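Side-chain contacts in xylulose kinase (Bifidobacterium adolescentis ATCC 15703, PDB 3I8B), which probably phosphorylates D-xylulose to D-xylulose 5-phosphate at the expense of ATP, as a member of the FGGY family of carbohydrate kinases: residues Leu415-Ile418 / Arg419-Gly422; Gly388-Leu391 / Ala392-Thr395. All blocks are in the same frame, centred on the assembly; numbering follows the deposited sequence.

Contact 1: Leu415-Ile418 / Arg419-Gly422; sequences LELI and RSLG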
loop_
_atom_site.group_PDB
_atom_site.type_symbol
_atom_site.label_atom_id
_atom_site.label_comp_id
_atom_site.label_asym_id
_atom_site.label_seq_id
_atom_site.Cartn_x
_atom_site.Cartn_y
_atom_site.Cartn_z
ATOM N N LEU A 415 14.224 -7.204 3.197
ATOM C CA LEU A 415 14.411 -6.927 4.621
ATOM C C LEU A 415 15.745 -6.204 4.867
ATOM O O LEU A 415 15.817 -5.248 5.643
ATOM C CB LEU A 415 14.333 -8.223 5.429
ATOM C CG LEU A 415 12.956 -8.737 5.870
ATOM C CD1 LEU A 415 11.900 -8.587 4.787
ATOM C CD2 LEU A 415 13.058 -10.193 6.352
ATOM N N GLU A 416 16.799 -6.646 4.180
ATOM C CA GLU A 416 18.117 -6.046 4.348
ATOM C C GLU A 416 18.166 -4.621 3.812
ATOM O O GLU A 416 18.830 -3.758 4.378
ATOM C CB GLU A 416 19.175 -6.898 3.651
ATOM C CG GLU A 416 19.322 -8.269 4.275
ATOM C CD GLU A 416 19.623 -8.181 5.751
ATOM O OE1 GLU A 416 20.199 -7.156 6.170
ATOM O OE2 GLU A 416 19.282 -9.126 6.491
ATOM N N LEU A 417 17.470 -4.381 2.706
ATOM C CA LEU A 417 17.397 -3.037 2.157
ATOM C C LEU A 417 16.647 -2.100 3.112
ATOM O O LEU A 417 17.084 -0.971 3.371
ATOM C CB LEU A 417 16.714 -3.074 0.806
ATOM C CG LEU A 417 16.605 -1.765 0.038
ATOM C CD1 LEU A 417 17.974 -1.172 -0.217
ATOM C CD2 LEU A 417 15.883 -2.017 -1.270
ATOM N N ILE A 418 15.515 -2.560 3.638
ATOM C CA ILE A 418 14.763 -1.746 4.598
ATOM C C ILE A 418 15.607 -1.457 5.836
ATOM O O ILE A 418 15.698 -0.315 6.274
ATOM C CB ILE A 418 13.409 -2.386 4.970
ATOM C CG1 ILE A 418 12.474 -2.324 3.758
ATOM C CG2 ILE A 418 12.799 -1.677 6.199
ATOM C CD1 ILE A 418 11.174 -3.110 3.888
ATOM N N ARG A 419 16.259 -2.482 6.372
ATOM C CA ARG A 419 17.209 -2.292 7.463
ATOM C C ARG A 419 18.266 -1.242 7.139
ATOM O O ARG A 419 18.634 -0.436 7.997
ATOM C CB ARG A 419 17.890 -3.615 7.831
ATOM C CG ARG A 419 16.975 -4.645 8.434
ATOM C CD ARG A 419 17.759 -5.880 8.859
ATOM N NE ARG A 419 16.970 -6.765 9.706
ATOM C CZ ARG A 419 16.689 -8.030 9.420
ATOM N NH1 ARG A 419 17.137 -8.584 8.301
ATOM N NH2 ARG A 419 15.961 -8.749 10.261
ATOM N N SER A 420 18.738 -1.238 5.893
ATOM C CA SER A 420 19.781 -0.312 5.467
ATOM C C SER A 420 19.293 1.137 5.469
ATOM O O SER A 420 20.101 2.068 5.515
ATOM C CB SER A 420 20.315 -0.689 4.078
ATOM O OG SER A 420 19.520 -0.108 3.057
ATOM N N LEU A 421 17.977 1.322 5.435
ATOM C CA LEU A 421 17.383 2.659 5.532
ATOM C C LEU A 421 17.265 3.127 6.991
ATOM O O LEU A 421 16.691 4.180 7.271
ATOM C CB LEU A 421 16.001 2.689 4.865
ATOM C CG LEU A 421 15.924 2.168 3.429
ATOM C CD1 LEU A 421 14.493 2.230 2.907
ATOM C CD2 LEU A 421 16.876 2.926 2.499
ATOM N N GLY A 422 17.814 2.346 7.916
ATOM C CA GLY A 422 17.768 2.696 9.323
ATOM C C GLY A 422 16.599 2.132 10.116
ATOM O O GLY A 422 16.482 2.413 11.302
#

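Contact 2: Gly388-Leu391 / Ala392-Thr395; sequences GMTL and ANTT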
loop_
_atom_site.group_PDB
_atom_site.type_symbol
_atom_site.label_atom_id
_atom_site.label_comp_id
_atom_site.label_asym_id
_atom_site.label_seq_id
_atom_site.Cartn_x
_atom_site.Cartn_y
_atom_site.Cartn_z
ATOM N N GLY A 388 26.032 -20.565 -11.055
ATOM C CA GLY A 388 26.692 -21.581 -10.244
ATOM C C GLY A 388 26.461 -23.004 -10.733
ATOM O O GLY A 388 26.695 -23.969 -10.006
HETATM N N MSE A 389 26.014 -23.141 -11.976
HETATM C CA MSE A 389 25.713 -24.457 -12.510
HETATM C C MSE A 389 26.936 -25.245 -12.911
HETATM O O MSE A 389 27.920 -24.700 -13.420
HETATM C CB MSE A 389 24.731 -24.376 -13.664
HETATM C CG MSE A 389 23.299 -24.349 -13.193
HETATM SE SE MSE A 389 22.105 -24.072 -14.693
HETATM C CE MSE A 389 22.603 -25.611 -15.781
ATOM N N THR A 390 26.810 -26.548 -12.709
ATOM C CA THR A 390 27.890 -27.513 -12.745
ATOM C C THR A 390 27.275 -28.797 -13.303
ATOM O O THR A 390 26.070 -28.996 -13.165
ATOM C CB THR A 390 28.395 -27.713 -11.290
ATOM O OG1 THR A 390 29.695 -27.125 -11.149
ATOM C CG2 THR A 390 28.442 -29.172 -10.891
ATOM N N LEU A 391 28.059 -29.661 -13.947
ATOM C CA LEU A 391 27.480 -30.917 -14.437
ATOM C C LEU A 391 26.869 -31.706 -13.268
ATOM O O LEU A 391 25.710 -32.127 -13.326
ATOM C CB LEU A 391 28.501 -31.776 -15.201
ATOM C CG LEU A 391 27.962 -33.069 -15.847
ATOM C CD1 LEU A 391 26.774 -32.801 -16.785
ATOM C CD2 LEU A 391 29.057 -33.841 -16.591
ATOM N N ALA A 392 27.649 -31.875 -12.202
ATOM C CA ALA A 392 27.187 -32.585 -11.011
ATOM C C ALA A 392 25.908 -31.998 -10.399
ATOM O O ALA A 392 25.006 -32.739 -10.005
ATOM C CB ALA A 392 28.301 -32.638 -9.958
ATOM N N ASN A 393 25.821 -30.673 -10.318
ATOM C CA ASN A 393 24.695 -30.068 -9.610
ATOM C C ASN A 393 23.504 -29.675 -10.479
ATOM O O ASN A 393 22.459 -29.285 -9.956
ATOM C CB ASN A 393 25.152 -28.906 -8.712
ATOM C CG ASN A 393 25.490 -27.645 -9.494
ATOM O OD1 ASN A 393 25.217 -27.541 -10.695
ATOM N ND2 ASN A 393 26.085 -26.671 -8.806
ATOM N N THR A 394 23.643 -29.793 -11.798
ATOM C CA THR A 394 22.556 -29.384 -12.678
ATOM C C THR A 394 21.501 -30.474 -12.804
ATOM O O THR A 394 21.500 -31.266 -13.748
ATOM C CB THR A 394 23.055 -28.938 -14.067
ATOM O OG1 THR A 394 23.889 -27.781 -13.920
ATOM C CG2 THR A 394 21.873 -28.598 -14.959
ATOM N N THR A 395 20.601 -30.497 -11.832
ATOM C CA THR A 395 19.597 -31.547 -11.715
ATOM C C THR A 395 18.274 -30.926 -11.296
ATOM O O THR A 395 18.248 -29.790 -10.825
ATOM C CB THR A 395 20.021 -32.573 -10.653
ATOM O OG1 THR A 395 20.172 -31.917 -9.386
ATOM C CG2 THR A 395 21.347 -33.223 -11.042
HETATM O O HOH W 1 23.658 -32.435 -14.997
#

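Contact 1: Leu415-Ile418 / Arg419-Gly422
Arg419 lays its side chain back along the preceding turn of the helix, its methylenes over the carbonyl oxygen of Leu415 and its guanidinium beside the carboxylate of Glu416. With CG beside the backbone N (chi1 -67°) and the chain extended from there to NE, the aliphatic part passes close to the backbone, CG of Arg419 coming 3.1 Å from O of Leu415. At the far end NH1 of Arg419 meets OE2 of Glu416 at 2.9 Å, a salt bridge approached at the guanidinium edge. The hydrogen bond within it is weak, N-H...O bending to 118°. Carboxylate and guanidinium planes stand 38° apart. Glu416 reaches it by a bend at chi2, and OE2 also forms a salt bridge with Arg412, so one carboxylate oxygen serves two arginines; NH2 of Arg419 is held by the carbonyl of Ile425. Were Arg419 cut back to an alanine, Glu416 would probably lose this salt bridge and keep the one to Arg412, and the Ile425 carbonyl would lose its NH2 donor. This is the C-terminal part of helix 396-420, in the C-terminal FGGY domain. Two i-to-i+4 bonds run from N of Arg419 to O of Leu415 and from N of Ser420 to O of Glu416. Beyond them N of Leu421 turns mainly to O of Ile418 at 2.9 Å, an i-to-i+3 bond, with only a weak one to O of Leu417. OG of Ser420 folds back to donate to O of Leu417 at 2.6 Å, slightly tilted from that carbonyl's plane. CD1 of Leu417 lies 3.8 Å from OG of Ser420, while CG of Leu421 rests against O of Leu417 at 3.3 Å. Gly422 follows at positive phi, where a CB would jam against the preceding carbonyl.

Contact 2: Gly388-Leu391 / Ala392-Thr395
A compact surface turn joins strand 385-387 to helix 396-420, and the side chains of Asn393 and Thr394 tie its two halves together. Asn393 spans the turn with both ends of its amide. ND2 of Asn393 donates to O of Gly388 at 3.0 Å, nearly straight (173°) and with that oxygen in the amide plane, while OD1 of Asn393 receives a weak bond from N of Thr390 at 2.8 Å. ND2 also bonds O of Asn363, so the amide is fixed in rotation and links the turn to a neighbouring loop. CB of Thr390 lies against the same amide, 3.4 Å from CG of Asn393. Thr394, the centre of an inverse gamma turn, marks the bend just before the helix, whose N-cap is Thr395. OG1 of Thr394 donates to O of Thr390 at 2.6 Å from above the carbonyl plane, and N of Thr394 adds a weak bond to this oxygen. Selenomethionine Met389 crosses Thr394 at about a right angle; bent at chi3 (58°), its CE turns toward Thr394, though the approach is too close to be trusted in detail. One water donates to both O of Leu391 and O of Thr394, bridging the two carbonyls.

Contact 2 comes first along the chain and contact 1 after it, at opposite ends of one helix: residues 388-395 lead from strand 385-387 into helix 396-420, and residues 415-422 lie where that helix gives way to the loop toward strand 427-431. Their centres are 33 Å apart and their nearest atoms about 21 Å, so they do not touch. Both belong to the C-terminal FGGY domain, whose mixed sheet includes strand 427-431. The centre of contact 2 is about 40 Å from the chain centre, that of contact 1 about 18 Å: one long helix carries the chain from an exposed connecting loop inward to the sheet region. Both are structural contacts away from the active site.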